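Local coordinates for 39 kDa initiator binding protein (Trichomonas vaginalis, PDB 1PP7) that binds the initiator (Inr) element of core promoters through its N-terminal DNA-binding domain, the part present here, and so probably helps to start transcription, at residues T43-N48 / I55-I60; M67-V72 / N81-N86; E93-D98 / Q104-G109. One frame throughout, in Å; residues are numbered along the deposited sequence.

Interaction 1: T43-N48 / I55-I60; sequences TYLASN and IGLSWI
L45, near the end of helix 34-45, reaches across to I55 and L57, and its one side chain makes all the direct contact between the segments. Its CB sits 3.8 Å from the carbonyl O of L57. A chi1 of -72° sets CG beside the backbone N, and from there the branch divides, CD1 going to L57 and CD2 to I55. At the start of strand 57-59, CD1 of L45 meets CB of L57 at 3.6 Å and the O of L57 at 3.5 Å. At the end of helix 49-55, CD2 of L45 touches CD1 of I55 at 4.1 Å. Both encounters are crossings at about a right angle; CD2 meets I55 methyl to methyl, whereas CD1 rests on the CB and carbonyl O of L57. L51 and E52 also pack on L45, while L57 also packs on L38, L41 and L42 of helix 34-45. Nearer the surface a water joins the two segments: it donates to OG1 of T43 at 2.7 Å and accepts from NE1 of W59 at 3.1 Å. The direct contact is therefore aliphatic packing without directional bonds, seating the first strand of the sheet against helix 34-45, and polar linkage is left to the water at its margin.

Interaction 2: M67-V72 / N81-N86; sequences MKKKNV and NTLNVN. With nucleotides of chain A; nucleotides of chain B.
K69 and L83 face each other at the nearest approach of the two backbones, CA to CA 7.3 Å, where the first turn of helix 69-76 meets helix 80-89. CD1 of L83 is the apolar tip of the contact: it lies 3.5 Å from CB of K69 and 4.1 Å from CG1 of V72. Beyond CB the lysine chain bends at CG-CD (chi3 -80°) and brings NZ to OD1 of N84. That hydrogen bond is modelled very short, so its exact length is doubtful. The same NZ makes a weak hydrogen bond, 3.0 Å, to OP2 of DA3 of chain B, so the ammonium probably links N84 to the DNA backbone, though neither bond is well defined. ND2 of N84 lies 3.5 Å from C2' of that nucleotide. On the other strand, ND2 of N86 donates to OP2 of DT7 of chain A at 2.9 Å (156°), and CG1 of V85 packs on the thymine methyl C7 of DT7 at 3.6 Å. N81 hydrogen-bonds to a cytosine and a thymine base, as expected of a helix-turn-helix recognition helix. Behind this DNA-facing surface, F34 of helix 34-45 covers L83, L57 of strand 57-59 packs on V72, and T103 of strand 102-106 touches K69.

Interaction 3: E93-D98 / Q104-G109; sequences EQLQHD and QWKRSG. With nucleotides of chain B.
Q94 lies over the indole of W105, and this pairing forms the close-packed side of the contact. CB of Q94 sits 3.9 Å from the centroid of the six-membered ring, only 16° off its normal, a CH-pi contact over the face. With CG anti to the backbone N (chi1 -169°) and the chain extended beyond it, the glutamine runs obliquely past the ring to the DNA, where NE2 donates to OP1 of DA3 of chain B at 3.2 Å. F65 and M67 of the neighbouring strand also pack on W105. The backbones pair around this point: N of E93 donates to O of K106 at 2.8 Å, nearly straight, the return bond from N of K106 to O of E93 is 3.1 Å, and N of L95 reaches O of Q104 at 2.9 Å. Q94 and W105 form the non-hydrogen-bonded pair between them. The opposite face is more open. There E93 and K106 run side by side to a salt bridge, modelled too short for its length to be relied on, and CD2 of L95 rests 3.5 Å from CD of K106. Farther along, Q96 and Q104 meet loosely through CB atoms 3.9 Å apart. The arrangement is an antiparallel beta hairpin beside the helix-turn-helix, with a strand that touches the DNA backbone, consistent with the wing of a winged-helix domain.

In the fold
Interactions 1 and 2 are buried and interaction 3 lies largely at the surface; interactions 1 and 3 reach the same antiparallel sheet, while interaction 2 packs two helices beside it. Interaction 1 is aliphatic and about 12 Å from the DNA at its nearest atom. Interaction 2 combines an apolar interior with a polar DNA-facing side, and interaction 3 is built on backbone pairing and an aromatic face, with a charged pair at its exposed side. Neighbouring segments connect them: the carbonyl of G56 probably accepts a hydrogen bond from N of K68, CE of M67 packs on the indole of W105, and I60 touches Q104. Interactions 2 and 3 both reach the phosphate of DA3 of chain B, one from a helix and the other from the hairpin.

Interaction 1: T43-N48 / I55-I60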
loop_
_atom_site.group_PDB
_atom_site.type_symbol
_atom_site.label_atom_id
_atom_site.label_comp_id
_atom_site.label_asym_id
_atom_site.label_seq_id
_atom_site.Cartn_x
_atom_site.Cartn_y
_atom_site.Cartn_z
ATOM N N THR C 43 2.530 6.284 -4.019
ATOM C CA THR C 43 2.764 7.491 -4.767
ATOM C C THR C 43 2.343 8.704 -3.948
ATOM O O THR C 43 3.098 9.699 -3.816
ATOM C CB THR C 43 1.991 7.478 -6.089
ATOM O OG1 THR C 43 2.521 6.451 -6.946
ATOM C CG2 THR C 43 2.140 8.833 -6.811
ATOM N N TYR C 44 1.165 8.638 -3.354
ATOM C CA TYR C 44 0.747 9.796 -2.607
ATOM C C TYR C 44 1.486 10.001 -1.281
ATOM O O TYR C 44 1.771 11.125 -0.888
ATOM C CB TYR C 44 -0.770 9.784 -2.376
ATOM C CG TYR C 44 -1.194 10.771 -1.315
ATOM C CD1 TYR C 44 -1.275 10.374 0.024
ATOM C CD2 TYR C 44 -1.487 12.123 -1.640
ATOM C CE1 TYR C 44 -1.642 11.279 1.024
ATOM C CE2 TYR C 44 -1.855 13.050 -0.633
ATOM C CZ TYR C 44 -1.934 12.620 0.702
ATOM O OH TYR C 44 -2.311 13.474 1.725
ATOM N N LEU C 45 1.803 8.940 -0.573
ATOM C CA LEU C 45 2.455 9.183 0.673
ATOM C C LEU C 45 3.795 9.855 0.413
ATOM O O LEU C 45 4.282 10.602 1.251
ATOM C CB LEU C 45 2.577 7.882 1.456
ATOM C CG LEU C 45 1.249 7.389 2.017
ATOM C CD1 LEU C 45 1.487 6.031 2.633
ATOM C CD2 LEU C 45 0.688 8.369 3.079
ATOM N N ALA C 46 4.349 9.650 -0.780
ATOM C CA ALA C 46 5.647 10.218 -1.156
ATOM C C ALA C 46 5.689 11.711 -0.980
ATOM O O ALA C 46 6.760 12.289 -0.794
ATOM C CB ALA C 46 5.973 9.874 -2.603
ATOM N N SER C 47 4.519 12.334 -1.050
ATOM C CA SER C 47 4.392 13.775 -0.891
ATOM C C SER C 47 3.835 14.199 0.490
ATOM O O SER C 47 3.756 15.397 0.792
ATOM C CB SER C 47 3.465 14.324 -1.967
ATOM O OG SER C 47 2.117 13.992 -1.648
ATOM N N ASN C 48 3.404 13.241 1.307
ATOM C CA ASN C 48 2.879 13.576 2.635
ATOM C C ASN C 48 3.748 12.793 3.615
ATOM O O ASN C 48 3.366 11.689 4.000
ATOM C CB ASN C 48 1.426 13.125 2.755
ATOM C CG ASN C 48 0.708 13.687 4.000
ATOM O OD1 ASN C 48 1.329 13.942 5.044
ATOM N ND2 ASN C 48 -0.630 13.847 3.891
ATOM N N ILE C 55 1.496 6.030 8.830
ATOM C CA ILE C 55 1.061 4.788 8.216
ATOM C C ILE C 55 2.230 3.805 8.028
ATOM O O ILE C 55 2.202 2.654 8.503
ATOM C CB ILE C 55 0.361 5.026 6.884
ATOM C CG1 ILE C 55 -0.824 5.959 7.090
ATOM C CG2 ILE C 55 -0.131 3.697 6.328
ATOM C CD1 ILE C 55 -1.579 6.285 5.799
ATOM N N GLY C 56 3.274 4.239 7.359
ATOM C CA GLY C 56 4.378 3.320 7.211
ATOM C C GLY C 56 4.177 2.582 5.902
ATOM O O GLY C 56 3.709 1.441 5.877
ATOM N N LEU C 57 4.517 3.285 4.824
ATOM C CA LEU C 57 4.438 2.819 3.463
ATOM C C LEU C 57 5.242 3.822 2.652
ATOM O O LEU C 57 4.743 4.898 2.351
ATOM C CB LEU C 57 2.988 2.794 2.984
ATOM C CG LEU C 57 2.788 2.143 1.630
ATOM C CD1 LEU C 57 3.576 0.862 1.639
ATOM C CD2 LEU C 57 1.291 1.918 1.346
ATOM N N SER C 58 6.493 3.464 2.330
ATOM C CA SER C 58 7.391 4.323 1.545
ATOM C C SER C 58 8.493 3.612 0.743
ATOM O O SER C 58 8.953 2.529 1.089
ATOM C CB SER C 58 8.030 5.421 2.444
ATOM O OG SER C 58 8.631 4.899 3.599
ATOM N N TRP C 59 8.895 4.224 -0.363
ATOM C CA TRP C 59 9.962 3.639 -1.175
ATOM C C TRP C 59 11.311 3.813 -0.472
ATOM O O TRP C 59 11.611 4.865 0.121
ATOM C CB TRP C 59 10.063 4.327 -2.534
ATOM C CG TRP C 59 8.852 4.155 -3.415
ATOM C CD1 TRP C 59 7.892 5.100 -3.687
ATOM C CD2 TRP C 59 8.494 2.982 -4.178
ATOM N NE1 TRP C 59 6.977 4.583 -4.567
ATOM C CE2 TRP C 59 7.323 3.290 -4.884
ATOM C CE3 TRP C 59 9.060 1.709 -4.330
ATOM C CZ2 TRP C 59 6.702 2.386 -5.716
ATOM C CZ3 TRP C 59 8.450 0.806 -5.159
ATOM C CH2 TRP C 59 7.277 1.146 -5.843
ATOM N N ILE C 60 12.135 2.791 -0.533
ATOM C CA ILE C 60 13.468 2.919 0.043
ATOM C C ILE C 60 14.446 3.026 -1.183
ATOM O O ILE C 60 15.591 3.425 -1.057
ATOM C CB ILE C 60 13.761 1.731 1.016
ATOM C CG1 ILE C 60 13.744 0.406 0.274
ATOM C CG2 ILE C 60 12.669 1.691 2.114
ATOM C CD1 ILE C 60 13.743 -0.764 1.218
HETATM O O HOH W 1 5.173 5.990 -6.723
#

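Interaction 2: M67-V72 / N81-N86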
loop_
_atom_site.group_PDB
_atom_site.type_symbol
_atom_site.label_atom_id
_atom_site.label_comp_id
_atom_site.label_asym_id
_atom_site.label_seq_id
_atom_site.Cartn_x
_atom_site.Cartn_y
_atom_site.Cartn_z
ATOM N N MET C 67 6.820 -1.251 4.616
ATOM C CA MET C 67 5.505 -0.890 5.087
ATOM C C MET C 67 5.248 -1.547 6.414
ATOM O O MET C 67 5.993 -2.430 6.821
ATOM C CB MET C 67 4.419 -1.341 4.065
ATOM C CG MET C 67 4.056 -2.832 4.077
ATOM S SD MET C 67 2.646 -3.206 2.900
ATOM C CE MET C 67 3.404 -4.191 1.725
ATOM N N LYS C 68 4.215 -1.051 7.103
ATOM C CA LYS C 68 3.745 -1.638 8.338
ATOM C C LYS C 68 2.389 -2.243 7.883
ATOM O O LYS C 68 1.388 -1.538 7.744
ATOM C CB LYS C 68 3.569 -0.547 9.392
ATOM C CG LYS C 68 4.881 -0.045 9.971
ATOM C CD LYS C 68 4.665 0.613 11.323
ATOM C CE LYS C 68 6.007 1.089 11.916
ATOM N NZ LYS C 68 6.016 1.467 13.382
ATOM N N LYS C 69 2.347 -3.543 7.618
ATOM C CA LYS C 69 1.092 -4.127 7.123
ATOM C C LYS C 69 -0.106 -3.840 8.014
ATOM O O LYS C 69 -1.198 -3.558 7.535
ATOM C CB LYS C 69 1.244 -5.628 6.901
ATOM C CG LYS C 69 2.297 -5.888 5.885
ATOM C CD LYS C 69 2.319 -7.297 5.447
ATOM C CE LYS C 69 3.061 -8.157 6.458
ATOM N NZ LYS C 69 2.715 -9.585 6.211
ATOM N N LYS C 70 0.113 -3.898 9.315
ATOM C CA LYS C 70 -0.952 -3.635 10.250
ATOM C C LYS C 70 -1.690 -2.306 9.906
ATOM O O LYS C 70 -2.912 -2.295 9.860
ATOM C CB LYS C 70 -0.363 -3.626 11.670
ATOM C CG LYS C 70 -1.389 -3.768 12.771
ATOM C CD LYS C 70 -0.816 -4.577 13.924
ATOM C CE LYS C 70 -1.798 -4.654 15.097
ATOM N NZ LYS C 70 -1.237 -5.418 16.282
ATOM N N ASN C 71 -0.946 -1.220 9.619
ATOM C CA ASN C 71 -1.535 0.090 9.288
ATOM C C ASN C 71 -2.065 0.158 7.861
ATOM O O ASN C 71 -3.085 0.788 7.576
ATOM C CB ASN C 71 -0.501 1.195 9.491
ATOM C CG ASN C 71 -0.232 1.506 10.999
ATOM O OD1 ASN C 71 -0.667 0.771 11.892
ATOM N ND2 ASN C 71 0.497 2.591 11.265
ATOM N N VAL C 72 -1.345 -0.470 6.950
ATOM C CA VAL C 72 -1.737 -0.492 5.570
ATOM C C VAL C 72 -3.043 -1.264 5.382
ATOM O O VAL C 72 -3.891 -0.878 4.575
ATOM C CB VAL C 72 -0.650 -1.114 4.762
ATOM C CG1 VAL C 72 -1.150 -1.386 3.336
ATOM C CG2 VAL C 72 0.558 -0.203 4.805
ATOM N N ASN C 81 -4.875 -10.427 7.430
ATOM C CA ASN C 81 -4.844 -11.650 6.701
ATOM C C ASN C 81 -5.154 -11.439 5.220
ATOM O O ASN C 81 -4.481 -11.992 4.360
ATOM C CB ASN C 81 -5.764 -12.701 7.333
ATOM C CG ASN C 81 -5.951 -13.921 6.443
ATOM O OD1 ASN C 81 -6.923 -13.999 5.663
ATOM N ND2 ASN C 81 -5.013 -14.851 6.510
ATOM N N THR C 82 -6.118 -10.615 4.870
ATOM C CA THR C 82 -6.326 -10.527 3.457
ATOM C C THR C 82 -5.197 -9.713 2.833
ATOM O O THR C 82 -4.832 -9.951 1.677
ATOM C CB THR C 82 -7.789 -10.080 3.170
ATOM O OG1 THR C 82 -7.875 -9.270 1.985
ATOM C CG2 THR C 82 -8.336 -9.398 4.344
ATOM N N LEU C 83 -4.562 -8.810 3.603
ATOM C CA LEU C 83 -3.460 -8.051 3.012
ATOM C C LEU C 83 -2.390 -9.075 2.578
ATOM O O LEU C 83 -1.916 -9.009 1.421
ATOM C CB LEU C 83 -2.821 -7.093 4.000
ATOM C CG LEU C 83 -2.301 -5.749 3.497
ATOM C CD1 LEU C 83 -1.254 -5.303 4.468
ATOM C CD2 LEU C 83 -1.727 -5.788 2.115
ATOM N N ASN C 84 -2.023 -10.002 3.500
ATOM C CA ASN C 84 -1.007 -11.021 3.226
ATOM C C ASN C 84 -1.436 -11.870 2.058
ATOM O O ASN C 84 -0.633 -12.172 1.184
ATOM C CB ASN C 84 -0.773 -12.002 4.382
ATOM C CG ASN C 84 -0.297 -11.332 5.692
ATOM O OD1 ASN C 84 0.451 -10.332 5.677
ATOM N ND2 ASN C 84 -0.695 -11.927 6.844
ATOM N N VAL C 85 -2.698 -12.290 2.038
ATOM C CA VAL C 85 -3.154 -13.117 0.952
ATOM C C VAL C 85 -2.956 -12.362 -0.416
ATOM O O VAL C 85 -2.483 -12.952 -1.408
ATOM C CB VAL C 85 -4.635 -13.536 1.201
ATOM C CG1 VAL C 85 -5.310 -13.926 -0.087
ATOM C CG2 VAL C 85 -4.683 -14.746 2.166
ATOM N N ASN C 86 -3.318 -11.070 -0.466
ATOM C CA ASN C 86 -3.149 -10.277 -1.675
ATOM C C ASN C 86 -1.659 -10.116 -2.096
ATOM O O ASN C 86 -1.350 -10.157 -3.325
ATOM C CB ASN C 86 -3.777 -8.881 -1.503
ATOM C CG ASN C 86 -5.316 -8.901 -1.511
ATOM O OD1 ASN C 86 -5.972 -9.910 -1.889
ATOM N ND2 ASN C 86 -5.892 -7.790 -1.092
ATOM P P DT A 7 -10.071 -6.927 -1.341
ATOM O OP1 DT A 7 -10.954 -5.712 -1.391
ATOM O OP2 DT A 7 -8.647 -6.818 -0.893
ATOM O "O5'" DT A 7 -10.757 -7.984 -0.382
ATOM C "C5'" DT A 7 -12.172 -8.010 -0.285
ATOM C "C4'" DT A 7 -12.606 -9.001 0.762
ATOM O "O4'" DT A 7 -12.591 -10.345 0.225
ATOM C "C3'" DT A 7 -11.763 -9.014 2.036
ATOM O "O3'" DT A 7 -12.619 -8.782 3.157
ATOM C "C2'" DT A 7 -11.178 -10.413 2.054
ATOM C "C1'" DT A 7 -12.177 -11.211 1.235
ATOM N N1 DT A 7 -11.652 -12.429 0.599
ATOM C C2 DT A 7 -12.411 -13.569 0.731
ATOM O O2 DT A 7 -13.458 -13.573 1.364
ATOM N N3 DT A 7 -11.890 -14.705 0.117
ATOM C C4 DT A 7 -10.690 -14.786 -0.599
ATOM O O4 DT A 7 -10.328 -15.873 -1.108
ATOM C C5 DT A 7 -9.936 -13.522 -0.687
ATOM C C7 DT A 7 -8.641 -13.493 -1.439
ATOM C C6 DT A 7 -10.454 -12.434 -0.090
ATOM P P DT A 8 -12.003 -8.450 4.615
ATOM O OP1 DT A 8 -12.895 -7.368 5.100
ATOM O OP2 DT A 8 -10.548 -8.256 4.689
ATOM O "O5'" DT A 8 -12.331 -9.828 5.294
ATOM C "C5'" DT A 8 -13.617 -10.370 5.049
ATOM C "C4'" DT A 8 -13.771 -11.707 5.711
ATOM O "O4'" DT A 8 -13.337 -12.693 4.779
ATOM C "C3'" DT A 8 -12.963 -11.920 6.978
ATOM O "O3'" DT A 8 -13.831 -12.320 8.029
ATOM C "C2'" DT A 8 -12.029 -13.055 6.629
ATOM C "C1'" DT A 8 -12.669 -13.713 5.451
ATOM N N1 DT A 8 -11.740 -14.338 4.480
ATOM C C2 DT A 8 -12.004 -15.647 4.074
ATOM O O2 DT A 8 -12.981 -16.250 4.408
ATOM N N3 DT A 8 -11.083 -16.192 3.220
ATOM C C4 DT A 8 -9.986 -15.558 2.672
ATOM O O4 DT A 8 -9.281 -16.166 1.858
ATOM C C5 DT A 8 -9.786 -14.173 3.110
ATOM C C7 DT A 8 -8.637 -13.389 2.558
ATOM C C6 DT A 8 -10.657 -13.652 3.990
ATOM P P DA B 3 5.170 -10.987 8.806
ATOM O OP1 DA B 3 6.495 -10.776 8.139
ATOM O OP2 DA B 3 4.147 -9.916 8.816
ATOM O "O5'" DA B 3 4.488 -12.259 8.156
ATOM C "C5'" DA B 3 5.292 -13.333 7.688
ATOM C "C4'" DA B 3 4.401 -14.450 7.207
ATOM O "O4'" DA B 3 3.592 -14.985 8.287
ATOM C "C3'" DA B 3 3.410 -14.105 6.086
ATOM O "O3'" DA B 3 3.415 -15.270 5.299
ATOM C "C2'" DA B 3 2.083 -14.060 6.814
ATOM C "C1'" DA B 3 2.295 -15.200 7.781
ATOM N N9 DA B 3 1.346 -15.332 8.891
ATOM C C8 DA B 3 0.711 -14.357 9.636
ATOM N N7 DA B 3 -0.125 -14.838 10.540
ATOM C C5 DA B 3 -0.032 -16.210 10.379
ATOM C C6 DA B 3 -0.691 -17.291 11.023
ATOM N N6 DA B 3 -1.594 -17.135 12.004
ATOM N N1 DA B 3 -0.385 -18.551 10.608
ATOM C C2 DA B 3 0.526 -18.704 9.621
ATOM N N3 DA B 3 1.215 -17.765 8.946
ATOM C C4 DA B 3 0.882 -16.530 9.376
#

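Interaction 3: E93-D98 / Q104-G109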
loop_
_atom_site.group_PDB
_atom_site.type_symbol
_atom_site.label_atom_id
_atom_site.label_comp_id
_atom_site.label_asym_id
_atom_site.label_seq_id
_atom_site.Cartn_x
_atom_site.Cartn_y
_atom_site.Cartn_z
ATOM N N GLU C 93 7.199 -9.806 -3.440
ATOM C CA GLU C 93 8.181 -10.640 -2.841
ATOM C C GLU C 93 8.775 -9.945 -1.633
ATOM O O GLU C 93 9.310 -8.831 -1.722
ATOM C CB GLU C 93 9.214 -10.971 -3.902
ATOM C CG GLU C 93 10.574 -11.419 -3.377
ATOM C CD GLU C 93 11.533 -11.688 -4.556
ATOM O OE1 GLU C 93 11.310 -11.079 -5.638
ATOM O OE2 GLU C 93 12.483 -12.485 -4.408
ATOM N N GLN C 94 8.632 -10.602 -0.490
ATOM C CA GLN C 94 9.111 -10.094 0.767
ATOM C C GLN C 94 10.643 -10.206 0.841
ATOM O O GLN C 94 11.227 -11.279 0.597
ATOM C CB GLN C 94 8.486 -10.868 1.918
ATOM C CG GLN C 94 8.774 -10.162 3.221
ATOM C CD GLN C 94 7.988 -10.703 4.357
ATOM O OE1 GLN C 94 6.970 -11.341 4.147
ATOM N NE2 GLN C 94 8.446 -10.451 5.581
ATOM N N LEU C 95 11.269 -9.096 1.186
ATOM C CA LEU C 95 12.710 -9.018 1.295
ATOM C C LEU C 95 13.182 -8.878 2.773
ATOM O O LEU C 95 14.372 -8.785 3.044
ATOM C CB LEU C 95 13.208 -7.826 0.465
ATOM C CG LEU C 95 12.691 -7.834 -0.970
ATOM C CD1 LEU C 95 13.130 -6.547 -1.591
ATOM C CD2 LEU C 95 13.166 -9.097 -1.796
ATOM N N GLN C 96 12.244 -8.853 3.710
ATOM C CA GLN C 96 12.600 -8.732 5.120
ATOM C C GLN C 96 11.490 -9.159 6.097
ATOM O O GLN C 96 10.267 -8.876 5.880
ATOM C CB GLN C 96 13.026 -7.315 5.431
ATOM C CG GLN C 96 13.521 -7.129 6.852
ATOM C CD GLN C 96 13.236 -5.718 7.407
ATOM O OE1 GLN C 96 12.159 -5.466 7.948
ATOM N NE2 GLN C 96 14.193 -4.799 7.258
ATOM N N HIS C 97 11.946 -9.889 7.128
ATOM C CA HIS C 97 11.108 -10.387 8.237
ATOM C C HIS C 97 10.593 -9.143 8.989
ATOM O O HIS C 97 11.197 -8.061 8.910
ATOM C CB HIS C 97 11.967 -11.246 9.217
ATOM C CG HIS C 97 11.196 -11.901 10.341
ATOM N ND1 HIS C 97 10.385 -13.005 10.154
ATOM C CD2 HIS C 97 11.166 -11.640 11.673
ATOM C CE1 HIS C 97 9.895 -13.398 11.319
ATOM N NE2 HIS C 97 10.353 -12.587 12.257
ATOM N N ASP C 98 9.480 -9.312 9.702
ATOM C CA ASP C 98 8.880 -8.240 10.469
ATOM C C ASP C 98 9.860 -7.790 11.568
ATOM O O ASP C 98 10.450 -8.618 12.280
ATOM C CB ASP C 98 7.551 -8.740 11.059
ATOM C CG ASP C 98 6.960 -7.791 12.103
ATOM O OD1 ASP C 98 7.643 -7.517 13.118
ATOM O OD2 ASP C 98 5.809 -7.330 11.924
ATOM N N GLN C 104 9.680 -5.307 4.276
ATOM C CA GLN C 104 10.179 -4.700 3.029
ATOM C C GLN C 104 9.801 -5.522 1.860
ATOM O O GLN C 104 9.718 -6.751 1.980
ATOM C CB GLN C 104 11.677 -4.580 3.059
ATOM C CG GLN C 104 12.143 -3.162 3.188
ATOM C CD GLN C 104 13.577 -3.091 3.543
ATOM O OE1 GLN C 104 14.426 -3.665 2.838
ATOM N NE2 GLN C 104 13.883 -2.389 4.656
ATOM N N TRP C 105 9.622 -4.854 0.710
ATOM C CA TRP C 105 9.139 -5.511 -0.503
ATOM C C TRP C 105 9.597 -5.039 -1.855
ATOM O O TRP C 105 10.048 -3.928 -1.990
ATOM C CB TRP C 105 7.607 -5.419 -0.576
ATOM C CG TRP C 105 6.934 -5.930 0.611
ATOM C CD1 TRP C 105 6.876 -5.330 1.825
ATOM C CD2 TRP C 105 6.282 -7.196 0.752
ATOM N NE1 TRP C 105 6.254 -6.129 2.708
ATOM C CE2 TRP C 105 5.867 -7.289 2.087
ATOM C CE3 TRP C 105 6.012 -8.249 -0.117
ATOM C CZ2 TRP C 105 5.184 -8.410 2.594
ATOM C CZ3 TRP C 105 5.346 -9.362 0.373
ATOM C CH2 TRP C 105 4.941 -9.433 1.724
ATOM N N LYS C 106 9.364 -5.901 -2.863
ATOM C CA LYS C 106 9.635 -5.632 -4.273
ATOM C C LYS C 106 8.714 -6.531 -5.103
ATOM O O LYS C 106 8.186 -7.516 -4.615
ATOM C CB LYS C 106 11.109 -5.865 -4.640
ATOM C CG LYS C 106 11.420 -7.124 -5.454
ATOM C CD LYS C 106 12.682 -7.787 -4.953
ATOM C CE LYS C 106 13.481 -8.519 -6.059
ATOM N NZ LYS C 106 12.821 -9.683 -6.683
ATOM N N ARG C 107 8.505 -6.193 -6.367
ATOM C CA ARG C 107 7.608 -6.972 -7.227
ATOM C C ARG C 107 8.030 -6.536 -8.601
ATOM O O ARG C 107 8.211 -5.343 -8.836
ATOM C CB ARG C 107 6.151 -6.587 -6.962
ATOM C CG ARG C 107 5.159 -7.335 -7.860
ATOM C CD ARG C 107 3.813 -6.638 -7.967
ATOM N NE ARG C 107 2.770 -7.482 -8.544
ATOM C CZ ARG C 107 1.878 -7.073 -9.465
ATOM N NH1 ARG C 107 1.887 -5.827 -9.952
ATOM N NH2 ARG C 107 0.943 -7.903 -9.871
ATOM N N SER C 108 8.198 -7.462 -9.530
ATOM C CA SER C 108 8.696 -7.046 -10.835
ATOM C C SER C 108 7.783 -6.019 -11.561
ATOM O O SER C 108 6.576 -6.183 -11.645
ATOM C CB SER C 108 9.004 -8.299 -11.690
ATOM O OG SER C 108 7.799 -8.860 -12.186
ATOM N N GLY C 109 8.384 -4.939 -12.050
ATOM C CA GLY C 109 7.634 -3.911 -12.738
ATOM C C GLY C 109 6.840 -2.997 -11.802
ATOM O O GLY C 109 5.967 -2.225 -12.243
ATOM P P DA B 3 5.170 -10.987 8.806
ATOM O OP1 DA B 3 6.495 -10.776 8.139
ATOM O OP2 DA B 3 4.147 -9.916 8.816
ATOM O "O5'" DA B 3 4.488 -12.259 8.156
ATOM C "C5'" DA B 3 5.292 -13.333 7.688
ATOM C "C4'" DA B 3 4.401 -14.450 7.207
ATOM O "O4'" DA B 3 3.592 -14.985 8.287
ATOM C "C3'" DA B 3 3.410 -14.105 6.086
ATOM O "O3'" DA B 3 3.415 -15.270 5.299
ATOM C "C2'" DA B 3 2.083 -14.060 6.814
ATOM C "C1'" DA B 3 2.295 -15.200 7.781
ATOM N N9 DA B 3 1.346 -15.332 8.891
ATOM C C8 DA B 3 0.711 -14.357 9.636
ATOM N N7 DA B 3 -0.125 -14.838 10.540
ATOM C C5 DA B 3 -0.032 -16.210 10.379
ATOM C C6 DA B 3 -0.691 -17.291 11.023
ATOM N N6 DA B 3 -1.594 -17.135 12.004
ATOM N N1 DA B 3 -0.385 -18.551 10.608
ATOM C C2 DA B 3 0.526 -18.704 9.621
ATOM N N3 DA B 3 1.215 -17.765 8.946
ATOM C C4 DA B 3 0.882 -16.530 9.376
ATOM P P DA B 2 3.186 -10.789 15.594
ATOM O OP1 DA B 2 3.984 -10.053 16.609
ATOM O OP2 DA B 2 1.729 -10.525 15.462
ATOM O "O5'" DA B 2 3.790 -10.492 14.151
ATOM C "C5'" DA B 2 5.153 -10.785 13.871
ATOM C "C4'" DA B 2 5.280 -11.699 12.676
ATOM O "O4'" DA B 2 4.730 -13.027 12.917
ATOM C "C3'" DA B 2 4.629 -11.192 11.391
ATOM O "O3'" DA B 2 5.529 -11.471 10.295
ATOM C "C2'" DA B 2 3.351 -12.017 11.313
ATOM C "C1'" DA B 2 3.792 -13.350 11.900
ATOM N N9 DA B 2 2.720 -14.086 12.536
ATOM C C8 DA B 2 1.705 -13.629 13.338
ATOM N N7 DA B 2 0.986 -14.589 13.864
ATOM C C5 DA B 2 1.571 -15.747 13.359
ATOM C C6 DA B 2 1.339 -17.100 13.590
ATOM N N6 DA B 2 0.469 -17.556 14.479
ATOM N N1 DA B 2 2.063 -17.992 12.887
ATOM C C2 DA B 2 2.990 -17.540 12.045
ATOM N N3 DA B 2 3.337 -16.294 11.788
ATOM C C4 DA B 2 2.585 -15.440 12.490
#